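Local coordinates for protein aminoglycoside N(3)-acetyltransferase (Streptomyces griseus, PDB 7LAP) that probably transfers an acetyl group to the 3-amino group of aminoglycoside antibiotics, which would confer resistance to them, at residues Leu31-His45 with Ala64-Thr78. Sequence-based numbering, arbitrary orientation.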
ATOM      1  N   LEU B  31      13.546  10.492 -18.489  1.00 34.62           N
ATOM      2  CA  LEU B  31      13.664  11.536 -17.478  1.00 36.73           C
ATOM      3  C   LEU B  31      14.797  12.511 -17.803  1.00 39.20           C
ATOM      4  O   LEU B  31      14.650  13.720 -17.607  1.00 37.90           O
ATOM      5  CB  LEU B  31      13.908  10.920 -16.096  1.00 37.33           C
ATOM      6  CG  LEU B  31      12.743  10.125 -15.497  1.00 37.61           C
ATOM      7  CD1 LEU B  31      13.232   9.289 -14.273  1.00 34.20           C
ATOM      8  CD2 LEU B  31      11.516  11.033 -15.162  1.00 35.81           C
ATOM      9  N   ALA B  32      15.954  11.994 -18.226  1.00 37.12           N
ATOM     10  CA  ALA B  32      17.039  12.864 -18.659  1.00 42.95           C
ATOM     11  C   ALA B  32      16.613  13.738 -19.854  1.00 44.66           C
ATOM     12  O   ALA B  32      16.922  14.930 -19.890  1.00 40.72           O
ATOM     13  CB  ALA B  32      18.270  12.023 -19.000  1.00 40.73           C
ATOM     14  N   ALA B  33      15.845  13.183 -20.798  1.00 39.49           N
ATOM     15  CA  ALA B  33      15.384  13.986 -21.934  1.00 40.06           C
ATOM     16  C   ALA B  33      14.460  15.122 -21.498  1.00 47.67           C
ATOM     17  O   ALA B  33      14.400  16.164 -22.164  1.00 46.72           O
ATOM     18  CB  ALA B  33      14.689  13.088 -22.971  1.00 38.30           C
ATOM     19  N   LEU B  34      13.745  14.950 -20.378  1.00 41.88           N
ATOM     20  CA  LEU B  34      12.898  16.011 -19.846  1.00 43.54           C
ATOM     21  C   LEU B  34      13.704  17.159 -19.246  1.00 48.48           C
ATOM     22  O   LEU B  34      13.168  18.260 -19.067  1.00 49.57           O
ATOM     23  CB  LEU B  34      12.019  15.452 -18.728  1.00 51.29           C
ATOM     24  CG  LEU B  34      10.561  15.086 -18.855  1.00 54.32           C
ATOM     25  CD1 LEU B  34      10.053  14.982 -17.425  1.00 47.68           C
ATOM     26  CD2 LEU B  34       9.809  16.120 -19.653  1.00 55.39           C
ATOM     27  N   GLY B  35      14.947  16.900 -18.830  1.00 40.01           N
ATOM     28  CA  GLY B  35      15.803  17.931 -18.234  1.00 38.99           C
ATOM     29  C   GLY B  35      16.255  17.600 -16.826  1.00 37.40           C
ATOM     30  O   GLY B  35      16.928  18.420 -16.193  1.00 42.16           O
ATOM     31  N   LEU B  36      15.916  16.441 -16.279  1.00 37.16           N
ATOM     32  CA  LEU B  36      16.407  16.086 -14.954  1.00 36.44           C
ATOM     33  C   LEU B  36      17.903  15.762 -15.041  1.00 40.57           C
ATOM     34  O   LEU B  36      18.345  15.114 -16.001  1.00 39.70           O
ATOM     35  CB  LEU B  36      15.587  14.896 -14.441  1.00 37.80           C
ATOM     36  CG  LEU B  36      15.411  14.682 -12.943  1.00 46.23           C
ATOM     37  CD1 LEU B  36      15.023  15.967 -12.185  1.00 42.15           C
ATOM     38  CD2 LEU B  36      14.355  13.565 -12.736  1.00 47.68           C
ATOM     39  N   VAL B  37      18.695  16.229 -14.061  1.00 39.67           N
ATOM     40  CA  VAL B  37      20.152  16.123 -14.170  1.00 41.17           C
ATOM     41  C   VAL B  37      20.742  15.644 -12.845  1.00 46.79           C
ATOM     42  O   VAL B  37      20.102  15.727 -11.781  1.00 42.74           O
ATOM     43  CB  VAL B  37      20.805  17.470 -14.585  1.00 43.56           C
ATOM     44  CG1 VAL B  37      20.423  17.881 -16.013  1.00 44.74           C
ATOM     45  CG2 VAL B  37      20.603  18.596 -13.515  1.00 41.50           C
ATOM     46  N   PRO B  38      21.999  15.165 -12.873  1.00 45.75           N
ATOM     47  CA  PRO B  38      22.666  14.771 -11.635  1.00 45.72           C
ATOM     48  C   PRO B  38      22.660  15.898 -10.612  1.00 49.95           C
ATOM     49  O   PRO B  38      22.896  17.063 -10.933  1.00 49.16           O
ATOM     50  CB  PRO B  38      24.088  14.440 -12.098  1.00 48.76           C
ATOM     51  CG  PRO B  38      23.899  13.978 -13.519  1.00 47.91           C
ATOM     52  CD  PRO B  38      22.812  14.817 -14.065  1.00 46.45           C
ATOM     53  N   GLY B  39      22.391  15.542  -9.367  1.00 44.62           N
ATOM     54  CA  GLY B  39      22.403  16.516  -8.313  1.00 46.19           C
ATOM     55  C   GLY B  39      21.070  17.175  -8.046  1.00 45.20           C
ATOM     56  O   GLY B  39      20.953  17.875  -7.040  1.00 45.23           O
ATOM     57  N   ASP B  40      20.070  16.985  -8.911  1.00 43.55           N
ATOM     58  CA  ASP B  40      18.777  17.633  -8.716  1.00 42.60           C
ATOM     59  C   ASP B  40      18.101  17.118  -7.446  1.00 40.68           C
ATOM     60  O   ASP B  40      18.217  15.944  -7.079  1.00 39.02           O
ATOM     61  CB  ASP B  40      17.843  17.356  -9.917  1.00 38.26           C
ATOM     62  CG  ASP B  40      17.966  18.392 -11.020  1.00 42.10           C
ATOM     63  OD1 ASP B  40      18.518  19.466 -10.732  1.00 44.18           O
ATOM     64  OD2 ASP B  40      17.525  18.130 -12.177  1.00 42.93           O
ATOM     65  N   THR B  41      17.320  17.984  -6.813  1.00 43.85           N
ATOM     66  CA  THR B  41      16.309  17.554  -5.851  1.00 41.27           C
ATOM     67  C   THR B  41      14.949  17.666  -6.530  1.00 41.44           C
ATOM     68  O   THR B  41      14.580  18.749  -7.002  1.00 41.16           O
ATOM     69  CB  THR B  41      16.374  18.402  -4.572  1.00 41.79           C
ATOM     70  OG1 THR B  41      17.600  18.118  -3.896  1.00 43.47           O
ATOM     71  CG2 THR B  41      15.266  18.034  -3.622  1.00 40.90           C
ATOM     72  N   VAL B  42      14.205  16.559  -6.618  1.00 37.53           N
ATOM     73  CA  VAL B  42      12.959  16.594  -7.378  1.00 37.66           C
ATOM     74  C   VAL B  42      11.831  15.990  -6.551  1.00 37.29           C
ATOM     75  O   VAL B  42      11.904  14.831  -6.128  1.00 36.60           O
ATOM     76  CB  VAL B  42      13.074  15.888  -8.743  1.00 37.16           C
ATOM     77  CG1 VAL B  42      13.580  14.490  -8.613  1.00 35.27           C
ATOM     78  CG2 VAL B  42      11.691  15.861  -9.454  1.00 35.69           C
ATOM     79  N   MET B  43      10.788  16.779  -6.326  1.00 37.39           N
ATOM     80  CA  MET B  43       9.529  16.290  -5.780  1.00 37.84           C
ATOM     81  C   MET B  43       8.661  15.767  -6.929  1.00 36.33           C
ATOM     82  O   MET B  43       8.495  16.446  -7.941  1.00 35.12           O
ATOM     83  CB  MET B  43       8.825  17.433  -5.053  1.00 37.31           C
ATOM     84  CG  MET B  43       7.494  17.065  -4.479  1.00 41.11           C
ATOM     85  SD  MET B  43       6.899  18.427  -3.455  1.00 49.85           S
ATOM     86  CE  MET B  43       5.697  17.499  -2.486  1.00 53.73           C
ATOM     87  N   PHE B  44       8.114  14.564  -6.795  1.00 35.27           N
ATOM     88  CA  PHE B  44       7.448  13.992  -7.949  1.00 33.80           C
ATOM     89  C   PHE B  44       6.103  13.394  -7.559  1.00 35.68           C
ATOM     90  O   PHE B  44       5.939  12.846  -6.465  1.00 33.75           O
ATOM     91  CB  PHE B  44       8.364  12.992  -8.674  1.00 33.01           C
ATOM     92  CG  PHE B  44       8.627  11.706  -7.933  1.00 35.98           C
ATOM     93  CD1 PHE B  44       9.508  11.653  -6.870  1.00 34.25           C
ATOM     94  CD2 PHE B  44       8.010  10.535  -8.350  1.00 38.02           C
ATOM     95  CE1 PHE B  44       9.742  10.439  -6.210  1.00 33.50           C
ATOM     96  CE2 PHE B  44       8.236   9.333  -7.710  1.00 34.07           C
ATOM     97  CZ  PHE B  44       9.093   9.287  -6.624  1.00 34.11           C
ATOM     98  N   HIS B  45       5.132  13.604  -8.454  1.00 31.80           N
ATOM     99  CA  HIS B  45       3.766  13.109  -8.393  1.00 34.22           C
ATOM    100  C   HIS B  45       3.555  12.167  -9.571  1.00 36.77           C
ATOM    101  O   HIS B  45       3.904  12.513 -10.709  1.00 36.91           O
ATOM    102  CB  HIS B  45       2.787  14.286  -8.494  1.00 34.08           C
ATOM    103  CG  HIS B  45       2.965  15.282  -7.389  1.00 41.71           C
ATOM    104  ND1 HIS B  45       3.836  16.356  -7.473  1.00 43.40           N
ATOM    105  CD2 HIS B  45       2.421  15.332  -6.148  1.00 40.59           C
ATOM    106  CE1 HIS B  45       3.798  17.036  -6.336  1.00 42.47           C
ATOM    107  NE2 HIS B  45       2.952  16.434  -5.518  1.00 40.82           N
ATOM    108  N   ALA B  64      15.006   4.371 -11.415  1.00 32.83           N
ATOM    109  CA  ALA B  64      15.313   5.211 -12.571  1.00 34.35           C
ATOM    110  C   ALA B  64      15.554   6.662 -12.146  1.00 36.01           C
ATOM    111  O   ALA B  64      16.470   7.324 -12.648  1.00 34.18           O
ATOM    112  CB  ALA B  64      14.172   5.128 -13.607  1.00 29.63           C
ATOM    113  N   LEU B  65      14.713   7.182 -11.255  1.00 32.29           N
ATOM    114  CA  LEU B  65      14.911   8.535 -10.747  1.00 35.29           C
ATOM    115  C   LEU B  65      16.264   8.668 -10.044  1.00 37.73           C
ATOM    116  O   LEU B  65      16.952   9.678 -10.205  1.00 38.72           O
ATOM    117  CB  LEU B  65      13.772   8.912  -9.787  1.00 33.61           C
ATOM    118  CG  LEU B  65      12.443   9.207 -10.490  1.00 35.86           C
ATOM    119  CD1 LEU B  65      11.229   9.146  -9.531  1.00 37.73           C
ATOM    120  CD2 LEU B  65      12.504  10.590 -11.185  1.00 34.54           C
ATOM    121  N   LEU B  66      16.639   7.668  -9.228  1.00 35.44           N
ATOM    122  CA  LEU B  66      17.942   7.671  -8.571  1.00 37.33           C
ATOM    123  C   LEU B  66      19.076   7.582  -9.576  1.00 40.61           C
ATOM    124  O   LEU B  66      20.153   8.154  -9.346  1.00 40.85           O
ATOM    125  CB  LEU B  66      18.033   6.504  -7.581  1.00 37.80           C
ATOM    126  CG  LEU B  66      17.056   6.639  -6.397  1.00 37.73           C
ATOM    127  CD1 LEU B  66      17.038   5.369  -5.548  1.00 38.83           C
ATOM    128  CD2 LEU B  66      17.404   7.862  -5.528  1.00 40.59           C
ATOM    129  N   ASP B  67      18.877   6.829 -10.662  1.00 38.04           N
ATOM    130  CA  ASP B  67      19.894   6.779 -11.707  1.00 43.62           C
ATOM    131  C   ASP B  67      20.149   8.162 -12.292  1.00 45.38           C
ATOM    132  O   ASP B  67      21.294   8.506 -12.591  1.00 44.17           O
ATOM    133  CB  ASP B  67      19.482   5.824 -12.825  1.00 39.59           C
ATOM    134  CG  ASP B  67      19.453   4.338 -12.382  1.00 44.11           C
ATOM    135  OD1 ASP B  67      20.031   3.971 -11.344  1.00 45.63           O
ATOM    136  OD2 ASP B  67      18.803   3.523 -13.079  1.00 47.87           O
ATOM    137  N   VAL B  68      19.091   8.958 -12.498  1.00 40.52           N
ATOM    138  CA  VAL B  68      19.280  10.249 -13.146  1.00 39.39           C
ATOM    139  C   VAL B  68      19.913  11.245 -12.178  1.00 43.88           C
ATOM    140  O   VAL B  68      20.914  11.893 -12.507  1.00 46.13           O
ATOM    141  CB  VAL B  68      17.953  10.799 -13.723  1.00 44.90           C
ATOM    142  CG1 VAL B  68      18.191  12.184 -14.296  1.00 49.81           C
ATOM    143  CG2 VAL B  68      17.446   9.917 -14.839  1.00 42.06           C
ATOM    144  N   VAL B  69      19.369  11.367 -10.960  1.00 37.31           N
ATOM    145  CA  VAL B  69      19.886  12.417 -10.076  1.00 37.93           C
ATOM    146  C   VAL B  69      21.157  11.962  -9.386  1.00 40.92           C
ATOM    147  O   VAL B  69      21.923  12.805  -8.907  1.00 42.22           O
ATOM    148  CB  VAL B  69      18.835  12.916  -9.053  1.00 35.43           C
ATOM    149  CG1 VAL B  69      17.538  13.324  -9.792  1.00 34.45           C
ATOM    150  CG2 VAL B  69      18.497  11.859  -7.966  1.00 36.77           C
ATOM    151  N   GLY B  70      21.429  10.659  -9.355  1.00 40.58           N
ATOM    152  CA  GLY B  70      22.692  10.169  -8.847  1.00 43.09           C
ATOM    153  C   GLY B  70      22.817  10.343  -7.344  1.00 45.73           C
ATOM    154  O   GLY B  70      21.906  10.859  -6.691  1.00 44.74           O
ATOM    155  N   PRO B  71      23.965   9.948  -6.767  1.00 45.70           N
ATOM    156  CA  PRO B  71      24.075   9.896  -5.296  1.00 46.29           C
ATOM    157  C   PRO B  71      23.961  11.250  -4.605  1.00 47.84           C
ATOM    158  O   PRO B  71      23.659  11.282  -3.410  1.00 43.45           O
ATOM    159  CB  PRO B  71      25.480   9.299  -5.060  1.00 48.76           C
ATOM    160  CG  PRO B  71      25.897   8.721  -6.383  1.00 49.93           C
ATOM    161  CD  PRO B  71      25.235   9.581  -7.420  1.00 47.21           C
ATOM    162  N   THR B  72      24.247  12.360  -5.285  1.00 47.42           N
ATOM    163  CA  THR B  72      24.150  13.671  -4.648  1.00 44.73           C
ATOM    164  C   THR B  72      22.760  14.290  -4.773  1.00 42.88           C
ATOM    165  O   THR B  72      22.514  15.345  -4.181  1.00 44.36           O
ATOM    166  CB  THR B  72      25.173  14.641  -5.257  1.00 46.64           C
ATOM    167  OG1 THR B  72      24.826  14.871  -6.623  1.00 45.55           O
ATOM    168  CG2 THR B  72      26.595  14.080  -5.190  1.00 46.27           C
ATOM    169  N   GLY B  73      21.847  13.672  -5.528  1.00 40.47           N
ATOM    170  CA  GLY B  73      20.497  14.185  -5.662  1.00 42.31           C
ATOM    171  C   GLY B  73      19.542  13.598  -4.634  1.00 41.18           C
ATOM    172  O   GLY B  73      19.894  12.747  -3.822  1.00 40.40           O
ATOM    173  N   THR B  74      18.292  14.055  -4.699  1.00 38.47           N
ATOM    174  CA  THR B  74      17.305  13.695  -3.695  1.00 37.08           C
ATOM    175  C   THR B  74      15.941  13.606  -4.362  1.00 37.93           C
ATOM    176  O   THR B  74      15.627  14.427  -5.223  1.00 41.71           O
ATOM    177  CB  THR B  74      17.257  14.731  -2.565  1.00 38.56           C
ATOM    178  OG1 THR B  74      18.575  14.932  -2.049  1.00 42.30           O
ATOM    179  CG2 THR B  74      16.352  14.254  -1.401  1.00 36.51           C
ATOM    180  N   LEU B  75      15.133  12.627  -3.947  1.00 37.61           N
ATOM    181  CA  LEU B  75      13.744  12.488  -4.384  1.00 40.62           C
ATOM    182  C   LEU B  75      12.825  12.840  -3.227  1.00 39.57           C
ATOM    183  O   LEU B  75      13.122  12.520  -2.082  1.00 39.67           O
ATOM    184  CB  LEU B  75      13.418  11.050  -4.836  1.00 35.29           C
ATOM    185  CG  LEU B  75      14.413  10.359  -5.762  1.00 37.65           C
ATOM    186  CD1 LEU B  75      13.881   8.967  -6.142  1.00 38.32           C
ATOM    187  CD2 LEU B  75      14.656  11.232  -6.993  1.00 38.59           C
ATOM    188  N   LEU B  76      11.697  13.462  -3.511  1.00 37.35           N
ATOM    189  CA  LEU B  76      10.695  13.840  -2.536  1.00 35.46           C
ATOM    190  C   LEU B  76       9.281  13.500  -2.973  1.00 39.94           C
ATOM    191  O   LEU B  76       8.974  13.611  -4.125  1.00 38.72           O
ATOM    192  CB  LEU B  76      10.687  15.340  -2.379  1.00 45.27           C
ATOM    193  CG  LEU B  76      11.332  16.075  -1.243  1.00 58.94           C
ATOM    194  CD1 LEU B  76      12.743  16.321  -1.703  1.00 69.54           C
ATOM    195  CD2 LEU B  76      10.655  17.391  -0.985  1.00 52.28           C
ATOM    196  N   VAL B  77       8.417  13.130  -2.047  1.00 36.70           N
ATOM    197  CA  VAL B  77       7.018  12.860  -2.369  1.00 38.64           C
ATOM    198  C   VAL B  77       6.142  13.437  -1.272  1.00 41.07           C
ATOM    199  O   VAL B  77       6.609  13.747  -0.177  1.00 37.62           O
ATOM    200  CB  VAL B  77       6.697  11.355  -2.508  1.00 33.87           C
ATOM    201  CG1 VAL B  77       7.474  10.716  -3.717  1.00 34.75           C
ATOM    202  CG2 VAL B  77       7.020  10.658  -1.219  1.00 30.69           C
ATOM    203  N   THR B  78       4.857  13.560  -1.562  1.00 39.20           N
ATOM    204  CA  THR B  78       3.908  13.955  -0.540  1.00 41.34           C
ATOM    205  C   THR B  78       3.213  12.684  -0.069  1.00 39.47           C
ATOM    206  O   THR B  78       2.789  11.874  -0.897  1.00 39.67           O
ATOM    207  CB  THR B  78       2.937  15.015  -1.062  1.00 41.54           C
ATOM    208  OG1 THR B  78       1.952  15.276  -0.068  1.00 52.92           O
ATOM    209  CG2 THR B  78       2.175  14.554  -2.321  1.00 45.45           C
TER
HETATM  210  O   HOH W   1       4.187  12.826  -4.282  1.00 37.20           O
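The Phe44 ring lies between Leu65 and Val77: Leu65 CD1 sits over the centre of one face, 3.5 Å from the ring centroid, and Val77 CG1 covers the opposite face. A chi1 of 70° sets CG between the backbone N and carbonyl carbon and brings the ring's end to these methyls, giving two CH-pi contacts. Leu65 CD2 turns instead to Leu31 CD1, a tight 3.4 Å, and to Leu36 CD2. Branched Val68 and Val69 pack against Leu36, with Val68 CG1 3.8 Å from Leu36 CB.

Strands 41-45 and 74-78 run parallel, hydrogen-bonded from Thr74 N to Asp40 O, Val42 N to Thr74 O, Leu76 N to Val42 O and Phe44 N to Leu76 O. Beyond them a water bridges Phe44 O to Thr78 N. Glycine suits position 73, where Asp40 O lies close against Gly73 CA (3.2 Å). Gly39, with positive phi in a type II turn, gives its N-H to Val69 O (2.8 Å, 174°), while Asp40 OD2 accepts the N-H of Val37 and forms a salt bridge with Arg176.

The unit is a beta-alpha-beta crossover through helix 58-69. Strand 176-180 flanks strand 41-46; helix 120-126 packs on Phe44, Leu75 and Val77, and helix 148-152 on Thr41, Thr74 and Leu76.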